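Long-range contacts in tudor domain-containing protein 1 (Homo sapiens, PDB 5M9N), which probably helps silence transposable elements through the piRNA pathway during spermatogenesis, using its Tudor domains to recognise Piwi proteins methylated on arginine: residues A[47-57]-A[144-155]; A[172-180]-A[191-199]. One frame throughout, in Å; residues are numbered along the deposited sequence. Where two conformers were deposited one is given.

Contact 1 of 2, residues A[47-57]-A[144-155]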
# COMPACT_ATOMS: atom_id res chain seq x y z
N PRO A 47 1.16 -10.52 9.46
CA PRO A 47 -0.27 -10.52 9.59
C PRO A 47 -0.87 -9.32 10.24
O PRO A 47 -2.04 -9.07 10.00
CB PRO A 47 -0.54 -11.78 10.39
CG PRO A 47 0.54 -12.70 9.96
CD PRO A 47 1.72 -11.82 9.91
N GLU A 48 -0.11 -8.55 11.00
CA GLU A 48 -0.58 -7.29 11.57
C GLU A 48 -0.13 -6.08 10.77
O GLU A 48 -0.34 -4.97 11.20
CB GLU A 48 -0.08 -7.18 13.05
CG GLU A 48 -0.93 -8.01 14.02
CD GLU A 48 -0.15 -8.70 15.12
OE1 GLU A 48 1.08 -8.48 15.25
OE2 GLU A 48 -0.74 -9.49 15.86
N ASP A 49 0.55 -6.27 9.64
CA ASP A 49 1.04 -5.16 8.84
C ASP A 49 1.11 -5.54 7.36
O ASP A 49 2.05 -6.14 6.92
CB ASP A 49 2.42 -4.71 9.41
CG ASP A 49 2.96 -3.50 8.75
OD1 ASP A 49 2.32 -2.83 7.92
OD2 ASP A 49 4.13 -3.19 9.04
N PHE A 50 0.03 -5.27 6.63
CA PHE A 50 -0.08 -5.65 5.23
C PHE A 50 -1.01 -4.71 4.51
O PHE A 50 -1.63 -3.88 5.15
CB PHE A 50 -0.43 -7.13 5.07
CG PHE A 50 -1.85 -7.49 5.44
CD1 PHE A 50 -2.18 -7.83 6.74
CD2 PHE A 50 -2.84 -7.54 4.47
CE1 PHE A 50 -3.47 -8.17 7.11
CE2 PHE A 50 -4.12 -7.86 4.83
CZ PHE A 50 -4.45 -8.21 6.13
N PHE A 51 -1.08 -4.83 3.17
CA PHE A 51 -1.78 -3.89 2.31
C PHE A 51 -2.60 -4.60 1.27
O PHE A 51 -2.09 -5.52 0.66
CB PHE A 51 -0.81 -3.02 1.55
CG PHE A 51 -0.07 -2.08 2.43
CD1 PHE A 51 1.09 -2.46 3.00
CD2 PHE A 51 -0.59 -0.87 2.69
CE1 PHE A 51 1.79 -1.57 3.83
CE2 PHE A 51 0.09 0.05 3.49
CZ PHE A 51 1.28 -0.30 4.04
N CYS A 52 -3.80 -4.12 1.06
CA CYS A 52 -4.70 -4.72 0.06
C CYS A 52 -4.99 -3.60 -0.92
O CYS A 52 -4.90 -2.41 -0.59
CB CYS A 52 -6.01 -5.17 0.75
SG CYS A 52 -5.73 -6.57 1.83
N GLN A 53 -5.32 -3.98 -2.15
CA GLN A 53 -5.94 -3.10 -3.09
C GLN A 53 -7.27 -3.72 -3.55
O GLN A 53 -7.40 -4.93 -3.61
CB GLN A 53 -5.06 -2.95 -4.33
CG GLN A 53 -3.65 -2.45 -4.14
CD GLN A 53 -2.80 -2.65 -5.37
OE1 GLN A 53 -2.78 -3.74 -5.95
NE2 GLN A 53 -2.12 -1.59 -5.82
N GLN A 54 -8.19 -2.84 -3.90
CA GLN A 54 -9.45 -3.18 -4.44
C GLN A 54 -9.21 -3.63 -5.86
O GLN A 54 -8.54 -2.95 -6.63
CB GLN A 54 -10.38 -1.98 -4.40
CG GLN A 54 -10.66 -1.51 -2.99
CD GLN A 54 -11.45 -0.23 -2.96
OE1 GLN A 54 -11.50 0.51 -3.94
NE2 GLN A 54 -12.08 0.05 -1.84
N LEU A 55 -9.76 -4.77 -6.22
CA LEU A 55 -9.57 -5.27 -7.58
C LEU A 55 -10.04 -4.23 -8.60
O LEU A 55 -9.39 -4.00 -9.61
CB LEU A 55 -10.25 -6.61 -7.74
CG LEU A 55 -10.17 -7.26 -9.12
CD1 LEU A 55 -8.76 -7.30 -9.72
CD2 LEU A 55 -10.77 -8.65 -9.02
N GLN A 56 -11.11 -3.50 -8.29
CA GLN A 56 -11.66 -2.51 -9.23
C GLN A 56 -10.74 -1.31 -9.52
O GLN A 56 -11.09 -0.46 -10.34
CB GLN A 56 -13.08 -2.04 -8.79
CG GLN A 56 -14.24 -2.91 -9.28
CD GLN A 56 -14.83 -3.82 -8.21
OE1 GLN A 56 -14.17 -4.77 -7.81
NE2 GLN A 56 -16.07 -3.55 -7.77
N SER A 57 -9.56 -1.27 -8.87
CA SER A 57 -8.50 -0.28 -9.04
C SER A 57 -7.55 -0.42 -10.23
O SER A 57 -6.75 0.51 -10.47
CB SER A 57 -7.56 -0.28 -7.77
OG SER A 57 -6.58 -1.35 -7.79
N GLN A 144 -4.37 4.03 -2.95
CA GLN A 144 -4.94 2.72 -3.18
C GLN A 144 -4.45 1.56 -2.31
O GLN A 144 -5.05 0.49 -2.41
CB GLN A 144 -4.80 2.38 -4.64
CG GLN A 144 -5.56 3.38 -5.54
CD GLN A 144 -7.06 3.23 -5.46
OE1 GLN A 144 -7.59 2.12 -5.69
NE2 GLN A 144 -7.76 4.32 -5.22
N ALA A 145 -3.36 1.70 -1.55
CA ALA A 145 -2.85 0.62 -0.72
C ALA A 145 -3.58 0.74 0.60
O ALA A 145 -3.48 1.78 1.25
CB ALA A 145 -1.37 0.72 -0.49
N ILE A 146 -4.40 -0.24 0.93
CA ILE A 146 -5.21 -0.16 2.14
C ILE A 146 -4.45 -0.90 3.24
O ILE A 146 -4.18 -2.07 3.10
CB ILE A 146 -6.58 -0.79 1.92
CG1 ILE A 146 -7.38 -0.01 0.87
CG2 ILE A 146 -7.38 -0.78 3.20
CD1 ILE A 146 -8.24 -0.92 0.06
N LYS A 147 -4.11 -0.18 4.33
CA LYS A 147 -3.36 -0.76 5.42
C LYS A 147 -4.26 -1.57 6.34
O LYS A 147 -5.28 -1.08 6.81
CB LYS A 147 -2.66 0.34 6.23
CG LYS A 147 -1.87 -0.20 7.40
CD LYS A 147 -0.90 -1.28 6.98
CE LYS A 147 -0.37 -1.98 8.21
NZ LYS A 147 -1.33 -2.43 9.28
N CYS A 148 -3.86 -2.82 6.58
CA CYS A 148 -4.66 -3.81 7.22
C CYS A 148 -3.92 -4.51 8.34
O CYS A 148 -2.70 -4.68 8.30
CB CYS A 148 -5.06 -4.88 6.19
SG CYS A 148 -6.14 -4.22 4.90
N VAL A 149 -4.72 -4.97 9.31
CA VAL A 149 -4.32 -5.87 10.34
C VAL A 149 -5.32 -7.04 10.33
O VAL A 149 -6.50 -6.81 10.26
CB VAL A 149 -4.51 -5.18 11.68
CG1 VAL A 149 -4.24 -6.13 12.84
CG2 VAL A 149 -3.66 -3.93 11.74
N LEU A 150 -4.82 -8.26 10.41
CA LEU A 150 -5.63 -9.44 10.30
C LEU A 150 -6.38 -9.67 11.62
O LEU A 150 -5.75 -9.80 12.65
CB LEU A 150 -4.76 -10.65 9.94
CG LEU A 150 -5.65 -11.84 9.51
CD1 LEU A 150 -6.28 -11.60 8.15
CD2 LEU A 150 -4.90 -13.15 9.48
N ALA A 151 -7.72 -9.64 11.58
CA ALA A 151 -8.64 -9.85 12.75
C ALA A 151 -8.51 -11.19 13.42
O ALA A 151 -8.29 -12.21 12.77
CB ALA A 151 -10.12 -9.67 12.34
N GLY A 152 -8.66 -11.15 14.75
CA GLY A 152 -8.85 -12.34 15.59
C GLY A 152 -7.60 -13.13 15.93
O GLY A 152 -7.73 -14.20 16.51
N VAL A 153 -6.41 -12.63 15.58
CA VAL A 153 -5.18 -13.41 15.74
C VAL A 153 -4.07 -12.63 16.39
O VAL A 153 -3.99 -11.42 16.24
CB VAL A 153 -4.62 -14.00 14.42
CG1 VAL A 153 -5.54 -15.07 13.90
CG2 VAL A 153 -4.30 -12.91 13.37
N LYS A 154 -3.25 -13.36 17.15
CA LYS A 154 -1.98 -12.87 17.71
C LYS A 154 -0.94 -13.92 17.40
O LYS A 154 -1.28 -15.12 17.33
CB LYS A 154 -2.06 -12.79 19.21
CG LYS A 154 -3.14 -11.90 19.79
CD LYS A 154 -3.59 -12.43 21.16
CE LYS A 154 -2.44 -12.67 22.13
NZ LYS A 154 -2.93 -12.71 23.53
N PRO A 155 0.33 -13.51 17.28
CA PRO A 155 1.39 -14.47 16.99
C PRO A 155 1.61 -15.42 18.16
O PRO A 155 1.83 -14.92 19.27
CB PRO A 155 2.64 -13.59 16.83
CG PRO A 155 2.30 -12.28 17.45
CD PRO A 155 0.83 -12.12 17.40
O HOH W 1 -7.45 -0.04 -3.75
O HOH W 2 -10.10 1.14 -6.73
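Phe50 and Cys148 face each other as a hydrogen-bonded pair of antiparallel strands, and the Phe50 ring has Cys148 CB over one face. Phe50 CG sits between backbone N and carbonyl carbon (chi1 72°), which swings the ring back over the partner strand. Going outward from CB, CG and CD1 pass the carbonyl oxygen of Cys148, CD2 faces Cys148 CB at 3.9 Å, and CE2 and CZ each come within 3.4 Å of that same Cys148 CB. It stands 3.6 Å from the ring centroid in a CH-pi contact. CE1 has Leu150 N at 3.6 Å near the ring plane, with Leu150 CB a little farther, and Pro47 O lies at the ring edge, accepting that N-H. Cys148 SG stands oblique to the ring as a sulfur-aromatic contact and meets Cys52 SG at 3.9 Å.

Strands 49-54 and 146-150 belong to the staphylococcal-nuclease-like half of the extended Tudor domain built on Tudor domain 2, an OB-type beta-barrel assembled from chain on both sides of the Tudor core. The bond from Ile146 N to Cys52 O is 2.7 Å and nearly straight (169°). On the other face of the sheet, Lys147, built in two conformers, lays CD 4.0 Å from the Phe51 ring centroid. A water accepts from Gln54 N and donates to Gln144 O and Gln144 OE1, while Gln144 NE2 donates to Pro142 O.

Contact 2 of 2, residues A[172-180]-A[191-199]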
# COMPACT_ATOMS: atom_id res chain seq x y z
N VAL A 172 -2.73 -16.31 -0.13
CA VAL A 172 -3.31 -15.15 -0.83
C VAL A 172 -2.65 -14.78 -2.14
O VAL A 172 -3.14 -13.90 -2.84
CB VAL A 172 -3.35 -13.86 0.07
CG1 VAL A 172 -4.12 -14.15 1.35
CG2 VAL A 172 -1.95 -13.35 0.37
N GLN A 173 -1.54 -15.44 -2.48
CA GLN A 173 -0.79 -15.11 -3.71
C GLN A 173 -1.60 -15.33 -4.98
O GLN A 173 -2.33 -16.31 -5.05
CB GLN A 173 0.46 -15.97 -3.83
CG GLN A 173 1.70 -15.18 -3.50
CD GLN A 173 2.94 -16.05 -3.57
OE1 GLN A 173 3.01 -16.95 -4.41
NE2 GLN A 173 3.93 -15.76 -2.71
N ASN A 174 -1.43 -14.43 -5.96
CA ASN A 174 -2.16 -14.42 -7.24
C ASN A 174 -3.61 -14.79 -7.12
O ASN A 174 -4.15 -15.50 -7.98
CB ASN A 174 -1.50 -15.36 -8.24
CG ASN A 174 -0.01 -15.19 -8.28
OD1 ASN A 174 0.50 -14.07 -8.15
ND2 ASN A 174 0.70 -16.30 -8.45
N LYS A 175 -4.25 -14.31 -6.05
CA LYS A 175 -5.64 -14.67 -5.78
C LYS A 175 -6.48 -13.45 -5.51
O LYS A 175 -6.00 -12.42 -4.97
CB LYS A 175 -5.73 -15.60 -4.58
CG LYS A 175 -5.61 -17.07 -4.87
CD LYS A 175 -5.76 -17.83 -3.57
CE LYS A 175 -6.09 -19.28 -3.83
NZ LYS A 175 -6.02 -20.10 -2.60
N ILE A 176 -7.76 -13.61 -5.82
CA ILE A 176 -8.75 -12.61 -5.53
C ILE A 176 -9.28 -13.04 -4.17
O ILE A 176 -9.65 -14.19 -3.99
CB ILE A 176 -9.91 -12.54 -6.56
CG1 ILE A 176 -9.44 -12.69 -8.01
CG2 ILE A 176 -10.63 -11.19 -6.44
CD1 ILE A 176 -10.57 -13.11 -8.95
N ILE A 177 -9.31 -12.10 -3.22
CA ILE A 177 -9.65 -12.35 -1.85
C ILE A 177 -10.81 -11.46 -1.53
O ILE A 177 -10.88 -10.35 -2.02
CB ILE A 177 -8.42 -12.00 -0.92
CG1 ILE A 177 -7.27 -12.95 -1.25
CG2 ILE A 177 -8.75 -12.10 0.56
CD1 ILE A 177 -7.62 -14.44 -1.21
N THR A 178 -11.73 -11.95 -0.72
CA THR A 178 -12.74 -11.09 -0.12
C THR A 178 -12.13 -10.48 1.17
O THR A 178 -11.76 -11.21 2.09
CB THR A 178 -14.04 -11.85 0.19
OG1 THR A 178 -14.55 -12.41 -1.03
CG2 THR A 178 -15.06 -10.94 0.79
N VAL A 179 -12.05 -9.17 1.21
CA VAL A 179 -11.59 -8.42 2.40
C VAL A 179 -12.81 -7.90 3.08
O VAL A 179 -13.59 -7.21 2.45
CB VAL A 179 -10.72 -7.21 1.97
CG1 VAL A 179 -10.24 -6.42 3.19
CG2 VAL A 179 -9.55 -7.69 1.16
N LYS A 180 -12.98 -8.24 4.35
CA LYS A 180 -14.10 -7.76 5.12
C LYS A 180 -13.59 -6.90 6.27
O LYS A 180 -12.80 -7.39 7.06
CB LYS A 180 -14.86 -8.99 5.65
CG LYS A 180 -16.07 -8.68 6.50
CD LYS A 180 -16.80 -9.98 6.75
CE LYS A 180 -17.70 -9.96 7.95
NZ LYS A 180 -17.74 -11.31 8.58
N VAL A 191 -9.29 -6.50 9.43
CA VAL A 191 -10.06 -7.20 8.35
C VAL A 191 -10.02 -8.71 8.52
O VAL A 191 -9.13 -9.25 9.19
CB VAL A 191 -9.49 -6.88 6.93
CG1 VAL A 191 -9.68 -5.42 6.54
CG2 VAL A 191 -8.06 -7.35 6.79
N GLU A 192 -11.00 -9.38 7.93
CA GLU A 192 -10.91 -10.81 7.67
C GLU A 192 -10.56 -10.96 6.22
O GLU A 192 -11.01 -10.16 5.40
CB GLU A 192 -12.24 -11.51 7.91
CG GLU A 192 -12.50 -11.90 9.35
CD GLU A 192 -13.94 -12.29 9.56
OE1 GLU A 192 -14.67 -12.47 8.57
OE2 GLU A 192 -14.36 -12.40 10.72
N LEU A 193 -9.76 -11.97 5.90
CA LEU A 193 -9.41 -12.31 4.53
C LEU A 193 -10.01 -13.67 4.23
O LEU A 193 -9.66 -14.64 4.88
CB LEU A 193 -7.92 -12.42 4.37
CG LEU A 193 -7.06 -11.15 4.59
CD1 LEU A 193 -5.63 -11.49 4.28
CD2 LEU A 193 -7.58 -10.01 3.74
N ILE A 194 -10.86 -13.74 3.20
CA ILE A 194 -11.65 -14.95 2.94
C ILE A 194 -11.51 -15.31 1.47
O ILE A 194 -11.84 -14.51 0.61
CB ILE A 194 -13.13 -14.74 3.29
CG1 ILE A 194 -13.28 -14.33 4.77
CG2 ILE A 194 -13.95 -16.02 3.07
CD1 ILE A 194 -14.55 -13.57 5.06
N ASP A 195 -10.99 -16.49 1.21
CA ASP A 195 -10.85 -16.95 -0.13
C ASP A 195 -12.13 -17.77 -0.41
O ASP A 195 -12.35 -18.82 0.18
CB ASP A 195 -9.59 -17.77 -0.32
CG ASP A 195 -9.44 -18.32 -1.75
OD1 ASP A 195 -10.23 -17.93 -2.68
OD2 ASP A 195 -8.55 -19.18 -1.93
N LYS A 196 -12.97 -17.22 -1.27
CA LYS A 196 -14.24 -17.83 -1.65
C LYS A 196 -14.14 -18.75 -2.89
O LYS A 196 -15.18 -19.19 -3.43
CB LYS A 196 -15.26 -16.72 -1.85
CG LYS A 196 -15.59 -16.02 -0.55
CD LYS A 196 -16.71 -15.03 -0.73
CE LYS A 196 -17.28 -14.61 0.61
NZ LYS A 196 -18.14 -13.40 0.48
N SER A 197 -12.92 -19.01 -3.34
CA SER A 197 -12.65 -19.85 -4.51
C SER A 197 -12.57 -21.32 -4.14
O SER A 197 -12.47 -22.15 -5.02
CB SER A 197 -11.34 -19.42 -5.20
OG SER A 197 -11.40 -18.08 -5.66
N GLU A 198 -12.55 -21.63 -2.84
CA GLU A 198 -12.66 -23.01 -2.34
C GLU A 198 -14.05 -23.18 -1.76
O GLU A 198 -14.53 -22.34 -1.00
CB GLU A 198 -11.60 -23.32 -1.26
CG GLU A 198 -10.20 -22.76 -1.53
CD GLU A 198 -9.65 -23.06 -2.92
OE1 GLU A 198 -9.65 -24.25 -3.34
OE2 GLU A 198 -9.20 -22.09 -3.59
N THR A 199 -14.72 -24.27 -2.12
CA THR A 199 -16.16 -24.34 -1.90
C THR A 199 -16.55 -24.39 -0.40
O THR A 199 -17.61 -23.84 -0.04
CB THR A 199 -16.83 -25.45 -2.73
OG1 THR A 199 -16.22 -26.71 -2.44
CG2 THR A 199 -16.68 -25.13 -4.24
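Lys180 and Glu192 run side by side as a hydrogen-bonded pair, their backbones joined in both directions and their side chains pointing the same way. CG of Lys180 is anti to the backbone N (chi1 179°), and the chain reaches out until NZ meets Glu192 OE1 in a salt bridge at 3.3 Å, on the syn side but 35° out of the carboxylate plane. Two residues back, Thr178 pairs with Ile194 in the same manner: Thr178 N to Ile194 O and Ile194 N to Thr178 O are both 2.9 Å. The side chain of Thr178 lies against Lys196, whose CD passes 3.4 Å from Thr178 OG1.

Past the end of the ladder, Lys175 NZ crosses to Asp195 OD2 in a 2.8 Å salt bridge, nearly along the C-O axis. The other oxygen, Asp195 OD1, takes the N-H of Ser197 in an Asx turn, so the carboxylate is held from two directions as the chain leaves the strand.

The opposite face of this beta hairpin turns inward. There Val179 and Leu193 lie side by side, with Val179 reaching Phe37 and Cys52 of strands 36-44 and 49-54, and Leu193 packing on Phe50 and on Val204 of helix 204-210.

From the N terminus the chain lays down strands 36-44 and 49-54, then leaves through helix 58-73 and the five-stranded Tudor sheet of 88-132. Contact 1 closes that excursion of 86 residues when strand 146-150 returns beside 49-54. After helix 162-172, contact 2 closes a much shorter loop of ten residues, a hairpin. The two loops follow one another and neither nest nor cross. They meet where 146-150 runs parallel to 189-195, with probable backbone hydrogen bonds from Val191 N to Val149 O and from Ala151 N to Val191 O. Because strand 36-44 pairs with both 49-54 and 177-184, the strands form a closed circuit, the barrel beside the Tudor core.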